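Titin (PDB 2J8H) is a giant elastic protein of striated muscle, represented here by two rigidly arranged immunoglobulin domains of its A-band region. Local coordinates at residues A[4-18]-A[85-99]. Residues are numbered along the deposited sequence; the frame is centred on the assembly and turned at random.
Sequences APHFKEELRNLNVRY and GGSVSGTASLEVEVP
F7 brings the CE1 corner of its ring against the backbone of S89 and G90, with V88 O at the ring's edge and V88 CG1 3.8 Å from that CE1, while the two side chains run past one another in opposite senses. This is the N-terminal edge of an I-set immunoglobulin sandwich: strand 6-7 (A) pairs with strand 22-29, the chain then crosses over, and strand 14-17 (A') joins the other sheet parallel to strand 86-99 (G). F7 CE1 rests near the bare backbone of G90, and farther along the small A92 lets L11 CB come within 3.8 Å of its CB. N13 starts the parallel pairing: with CG beside the backbone N (chi1 -74°), its OD1 receives S93 N at 2.8 Å from above the carbonyl plane. Backbone bonds then alternate, L14 N to S93 O, E95 N to L14 O, V16 N to E95 O, E97 N to V16 O and Y18 N to E97 O, so L14 and V16 each bond to the two residues flanking their partner. On the inner face L94 CD1 touches both L14 CB and V16 CG2, 3.7 Å from each, and the branched and beta-branched apolar side chains fill the sandwich between the sheets. R17 and E97 project to the other face and cross at about a right angle; bends at chi2 and chi3 fold the arginine back toward the carboxylate, where NE makes a weak salt-bridge bond to OE1, while NH1 bonds to N21 O of the second subunit. A leucine in place of R17 would probably leave the E97 carboxylate without this charged mate and the neighbouring subunit's carbonyl without its donor. The arginine's aliphatic part also packs against the ring of P99, R17 CD lying 4.0 Å from P99 CD.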
loop_
_atom_site.group_PDB
_atom_site.type_symbol
_atom_site.label_atom_id
_atom_site.label_comp_id
_atom_site.label_asym_id
_atom_site.label_seq_id
_atom_site.Cartn_x
_atom_site.Cartn_y
_atom_site.Cartn_z
ATOM N N ALA A 4 -4.742 28.537 -31.785
ATOM C CA ALA A 4 -5.717 28.238 -30.697
ATOM C C ALA A 4 -5.400 26.897 -30.046
ATOM O O ALA A 4 -4.847 26.023 -30.705
ATOM C CB ALA A 4 -7.123 28.214 -31.222
ATOM N N PRO A 5 -5.781 26.707 -28.764
ATOM C CA PRO A 5 -5.442 25.456 -28.091
ATOM C C PRO A 5 -6.110 24.229 -28.696
ATOM O O PRO A 5 -7.231 24.318 -29.194
ATOM C CB PRO A 5 -5.963 25.668 -26.675
ATOM C CG PRO A 5 -6.161 27.151 -26.532
ATOM C CD PRO A 5 -6.549 27.601 -27.880
ATOM N N HIS A 6 -5.412 23.095 -28.650
ATOM C CA HIS A 6 -5.936 21.819 -29.138
ATOM C C HIS A 6 -5.393 20.718 -28.241
ATOM O O HIS A 6 -4.305 20.842 -27.710
ATOM C CB HIS A 6 -5.497 21.615 -30.577
ATOM C CG HIS A 6 -5.983 20.347 -31.216
ATOM N ND1 HIS A 6 -7.282 20.176 -31.648
ATOM C CD2 HIS A 6 -5.314 19.229 -31.597
ATOM C CE1 HIS A 6 -7.406 18.987 -32.219
ATOM N NE2 HIS A 6 -6.224 18.396 -32.209
ATOM N N PHE A 7 -6.192 19.679 -28.028
ATOM C CA PHE A 7 -5.738 18.475 -27.323
ATOM C C PHE A 7 -5.208 17.505 -28.356
ATOM O O PHE A 7 -5.978 16.876 -29.073
ATOM C CB PHE A 7 -6.865 17.873 -26.484
ATOM C CG PHE A 7 -7.208 18.701 -25.317
ATOM C CD1 PHE A 7 -8.330 19.494 -25.319
ATOM C CD2 PHE A 7 -6.352 18.774 -24.245
ATOM C CE1 PHE A 7 -8.624 20.316 -24.252
ATOM C CE2 PHE A 7 -6.639 19.573 -23.176
ATOM C CZ PHE A 7 -7.789 20.375 -23.194
ATOM N N LYS A 8 -3.883 17.472 -28.493
ATOM C CA LYS A 8 -3.199 16.532 -29.384
ATOM C C LYS A 8 -3.381 15.121 -28.830
ATOM O O LYS A 8 -3.548 14.161 -29.564
ATOM C CB LYS A 8 -1.711 16.893 -29.453
ATOM C CG LYS A 8 -0.852 16.059 -30.379
ATOM C CD LYS A 8 -1.063 16.460 -31.793
ATOM C CE LYS A 8 -0.214 15.644 -32.742
ATOM N NZ LYS A 8 -0.706 15.813 -34.143
ATOM N N GLU A 9 -3.330 15.005 -27.510
ATOM C CA GLU A 9 -3.681 13.756 -26.838
ATOM C C GLU A 9 -4.744 14.101 -25.799
ATOM O O GLU A 9 -4.493 14.858 -24.885
ATOM C CB GLU A 9 -2.439 13.122 -26.227
ATOM C CG GLU A 9 -1.350 12.897 -27.281
ATOM C CD GLU A 9 -0.125 12.194 -26.734
ATOM O OE1 GLU A 9 -0.071 11.999 -25.509
ATOM O OE2 GLU A 9 0.780 11.836 -27.519
ATOM N N GLU A 10 -5.950 13.594 -26.012
ATOM C CA GLU A 10 -7.107 13.903 -25.169
ATOM C C GLU A 10 -7.056 13.083 -23.889
ATOM O O GLU A 10 -6.394 12.046 -23.838
ATOM C CB GLU A 10 -8.413 13.558 -25.907
ATOM C CG GLU A 10 -8.649 14.316 -27.206
ATOM C CD GLU A 10 -9.840 13.763 -27.986
ATOM O OE1 GLU A 10 -10.756 13.159 -27.373
ATOM O OE2 GLU A 10 -9.847 13.890 -29.237
ATOM N N LEU A 11 -7.757 13.556 -22.857
ATOM C CA LEU A 11 -7.901 12.816 -21.605
ATOM C C LEU A 11 -8.548 11.467 -21.832
ATOM O O LEU A 11 -9.457 11.339 -22.641
ATOM C CB LEU A 11 -8.797 13.572 -20.621
ATOM C CG LEU A 11 -8.288 14.697 -19.753
ATOM C CD1 LEU A 11 -9.353 14.980 -18.640
ATOM C CD2 LEU A 11 -6.908 14.394 -19.143
ATOM N N ARG A 12 -8.074 10.458 -21.110
ATOM C CA ARG A 12 -8.645 9.111 -21.202
ATOM C C ARG A 12 -9.534 8.832 -20.001
ATOM O O ARG A 12 -9.161 9.163 -18.892
ATOM C CB ARG A 12 -7.520 8.066 -21.211
ATOM C CG ARG A 12 -6.872 7.868 -22.556
ATOM C CD ARG A 12 -5.865 6.704 -22.546
ATOM N NE ARG A 12 -4.724 7.020 -23.419
ATOM C CZ ARG A 12 -4.579 6.634 -24.685
ATOM N NH1 ARG A 12 -5.486 5.857 -25.283
ATOM N NH2 ARG A 12 -3.494 7.023 -25.358
ATOM N N ASN A 13 -10.685 8.196 -20.226
ATOM C CA ASN A 13 -11.471 7.625 -19.135
ATOM C C ASN A 13 -10.601 6.630 -18.372
ATOM O O ASN A 13 -9.830 5.864 -18.985
ATOM C CB ASN A 13 -12.720 6.915 -19.666
ATOM C CG ASN A 13 -13.805 7.873 -20.125
ATOM O OD1 ASN A 13 -13.767 9.073 -19.835
ATOM N ND2 ASN A 13 -14.802 7.333 -20.818
ATOM N N LEU A 14 -10.722 6.627 -17.048
ATOM C CA LEU A 14 -9.873 5.802 -16.177
ATOM C C LEU A 14 -10.722 4.899 -15.303
ATOM O O LEU A 14 -11.796 5.299 -14.867
ATOM C CB LEU A 14 -9.068 6.666 -15.205
ATOM C CG LEU A 14 -7.996 7.657 -15.661
ATOM C CD1 LEU A 14 -7.446 8.383 -14.432
ATOM C CD2 LEU A 14 -6.892 6.904 -16.414
ATOM N N ASN A 15 -10.197 3.706 -15.031
ATOM C CA ASN A 15 -10.700 2.794 -14.016
ATOM C C ASN A 15 -9.532 2.443 -13.107
ATOM O O ASN A 15 -8.596 1.767 -13.519
ATOM C CB ASN A 15 -11.236 1.522 -14.651
ATOM C CG ASN A 15 -12.584 1.723 -15.293
ATOM O OD1 ASN A 15 -12.699 2.396 -16.302
ATOM N ND2 ASN A 15 -13.614 1.136 -14.709
ATOM N N VAL A 16 -9.598 2.890 -11.866
ATOM C CA VAL A 16 -8.475 2.793 -10.951
ATOM C C VAL A 16 -8.924 2.062 -9.705
ATOM O O VAL A 16 -10.045 2.234 -9.236
ATOM C CB VAL A 16 -7.948 4.206 -10.599
ATOM C CG1 VAL A 16 -6.815 4.159 -9.571
ATOM C CG2 VAL A 16 -7.479 4.878 -11.854
ATOM N N ARG A 17 -8.052 1.211 -9.188
ATOM C CA ARG A 17 -8.350 0.496 -7.970
ATOM C C ARG A 17 -8.370 1.474 -6.804
ATOM O O ARG A 17 -7.563 2.383 -6.738
ATOM C CB ARG A 17 -7.330 -0.625 -7.733
ATOM C CG ARG A 17 -7.601 -1.471 -6.519
ATOM C CD ARG A 17 -8.841 -2.334 -6.666
ATOM N NE ARG A 17 -8.888 -3.093 -7.923
ATOM C CZ ARG A 17 -8.314 -4.274 -8.140
ATOM N NH1 ARG A 17 -7.616 -4.904 -7.187
ATOM N NH2 ARG A 17 -8.452 -4.847 -9.335
ATOM N N TYR A 18 -9.337 1.291 -5.919
ATOM C CA TYR A 18 -9.427 1.991 -4.642
ATOM C C TYR A 18 -8.051 2.120 -3.961
ATOM O O TYR A 18 -7.289 1.160 -3.933
ATOM C CB TYR A 18 -10.387 1.177 -3.777
ATOM C CG TYR A 18 -10.549 1.584 -2.350
ATOM C CD1 TYR A 18 -11.177 2.776 -2.015
ATOM C CD2 TYR A 18 -10.130 0.746 -1.330
ATOM C CE1 TYR A 18 -11.351 3.149 -0.694
ATOM C CE2 TYR A 18 -10.302 1.100 -0.002
ATOM C CZ TYR A 18 -10.915 2.319 0.307
ATOM O OH TYR A 18 -11.097 2.671 1.633
ATOM N N GLY A 85 -6.063 32.922 -28.346
ATOM C CA GLY A 85 -6.752 32.439 -29.530
ATOM C C GLY A 85 -7.982 31.602 -29.270
ATOM O O GLY A 85 -8.754 31.333 -30.178
ATOM N N GLY A 86 -8.182 31.168 -28.039
ATOM C CA GLY A 86 -9.358 30.368 -27.737
ATOM C C GLY A 86 -9.223 29.550 -26.488
ATOM O O GLY A 86 -8.156 29.506 -25.867
ATOM N N SER A 87 -10.324 28.903 -26.114
ATOM C CA SER A 87 -10.342 28.002 -24.971
ATOM C C SER A 87 -11.155 26.771 -25.322
ATOM O O SER A 87 -12.197 26.872 -25.968
ATOM C CB SER A 87 -10.972 28.703 -23.762
ATOM O OG SER A 87 -10.883 27.922 -22.573
ATOM N N VAL A 88 -10.694 25.615 -24.878
ATOM C CA VAL A 88 -11.384 24.340 -25.130
ATOM C C VAL A 88 -11.154 23.412 -23.954
ATOM O O VAL A 88 -10.132 23.504 -23.286
ATOM C CB VAL A 88 -10.904 23.696 -26.457
ATOM C CG1 VAL A 88 -9.427 23.306 -26.394
ATOM C CG2 VAL A 88 -11.790 22.516 -26.857
ATOM N N SER A 89 -12.120 22.550 -23.675
ATOM C CA SER A 89 -11.933 21.548 -22.646
ATOM C C SER A 89 -12.057 20.126 -23.166
ATOM O O SER A 89 -12.581 19.852 -24.240
ATOM C CB SER A 89 -12.922 21.723 -21.492
ATOM O OG SER A 89 -14.227 21.547 -21.964
ATOM N N GLY A 90 -11.572 19.222 -22.343
ATOM C CA GLY A 90 -11.748 17.806 -22.573
ATOM C C GLY A 90 -12.236 17.251 -21.266
ATOM O O GLY A 90 -12.101 17.881 -20.219
ATOM N N THR A 91 -12.819 16.070 -21.342
ATOM C CA THR A 91 -13.453 15.470 -20.188
ATOM C C THR A 91 -13.115 13.964 -20.140
ATOM O O THR A 91 -12.970 13.307 -21.182
ATOM C CB THR A 91 -14.981 15.719 -20.254
ATOM O OG1 THR A 91 -15.623 15.091 -19.133
ATOM C CG2 THR A 91 -15.547 15.143 -21.500
ATOM N N ALA A 92 -12.980 13.441 -18.924
ATOM C CA ALA A 92 -12.790 12.008 -18.684
ATOM C C ALA A 92 -13.548 11.647 -17.416
ATOM O O ALA A 92 -13.672 12.470 -16.505
ATOM C CB ALA A 92 -11.303 11.683 -18.503
ATOM N N SER A 93 -14.030 10.419 -17.344
ATOM C CA SER A 93 -14.597 9.909 -16.113
ATOM C C SER A 93 -13.559 9.041 -15.413
ATOM O O SER A 93 -12.804 8.299 -16.055
ATOM C CB SER A 93 -15.814 9.085 -16.436
ATOM O OG SER A 93 -15.389 7.914 -17.102
ATOM N N LEU A 94 -13.526 9.144 -14.095
ATOM C CA LEU A 94 -12.808 8.226 -13.258
ATOM C C LEU A 94 -13.833 7.296 -12.585
ATOM O O LEU A 94 -14.772 7.757 -11.950
ATOM C CB LEU A 94 -12.048 9.011 -12.207
ATOM C CG LEU A 94 -11.292 8.197 -11.155
ATOM C CD1 LEU A 94 -10.391 7.104 -11.769
ATOM C CD2 LEU A 94 -10.497 9.152 -10.286
ATOM N N GLU A 95 -13.682 5.992 -12.762
ATOM C CA GLU A 95 -14.458 5.047 -12.016
ATOM C C GLU A 95 -13.477 4.361 -11.091
ATOM O O GLU A 95 -12.340 4.104 -11.465
ATOM C CB GLU A 95 -15.165 4.072 -12.953
ATOM C CG GLU A 95 -16.489 4.656 -13.469
ATOM C CD GLU A 95 -16.766 4.372 -14.937
ATOM O OE1 GLU A 95 -16.891 3.168 -15.304
ATOM O OE2 GLU A 95 -16.903 5.368 -15.712
ATOM N N VAL A 96 -13.904 4.109 -9.866
ATOM C CA VAL A 96 -13.012 3.571 -8.853
ATOM C C VAL A 96 -13.510 2.196 -8.509
ATOM O O VAL A 96 -14.668 2.017 -8.118
ATOM C CB VAL A 96 -12.928 4.464 -7.594
ATOM C CG1 VAL A 96 -12.050 3.801 -6.524
ATOM C CG2 VAL A 96 -12.400 5.869 -7.961
ATOM N N GLU A 97 -12.625 1.222 -8.677
ATOM C CA GLU A 97 -12.965 -0.168 -8.490
ATOM C C GLU A 97 -12.733 -0.492 -7.025
ATOM O O GLU A 97 -11.649 -0.254 -6.491
ATOM C CB GLU A 97 -12.085 -1.083 -9.353
ATOM C CG GLU A 97 -11.844 -0.596 -10.796
ATOM C CD GLU A 97 -10.781 -1.419 -11.517
ATOM O OE1 GLU A 97 -9.817 -1.901 -10.857
ATOM O OE2 GLU A 97 -10.925 -1.604 -12.743
ATOM N N VAL A 98 -13.769 -0.995 -6.369
ATOM C CA VAL A 98 -13.656 -1.386 -4.967
ATOM C C VAL A 98 -14.143 -2.822 -4.890
ATOM O O VAL A 98 -15.320 -3.098 -5.180
ATOM C CB VAL A 98 -14.517 -0.488 -4.051
ATOM C CG1 VAL A 98 -14.297 -0.856 -2.590
ATOM C CG2 VAL A 98 -14.228 1.006 -4.312
ATOM N N PRO A 99 -13.248 -3.755 -4.563
ATOM C CA PRO A 99 -13.654 -5.154 -4.417
ATOM C C PRO A 99 -14.760 -5.324 -3.391
ATOM O O PRO A 99 -14.778 -4.596 -2.389
ATOM C CB PRO A 99 -12.370 -5.828 -3.921
ATOM C CG PRO A 99 -11.310 -4.993 -4.451
ATOM C CD PRO A 99 -11.802 -3.598 -4.330
HETATM O O HOH W 1 -14.070 5.500 -16.375
#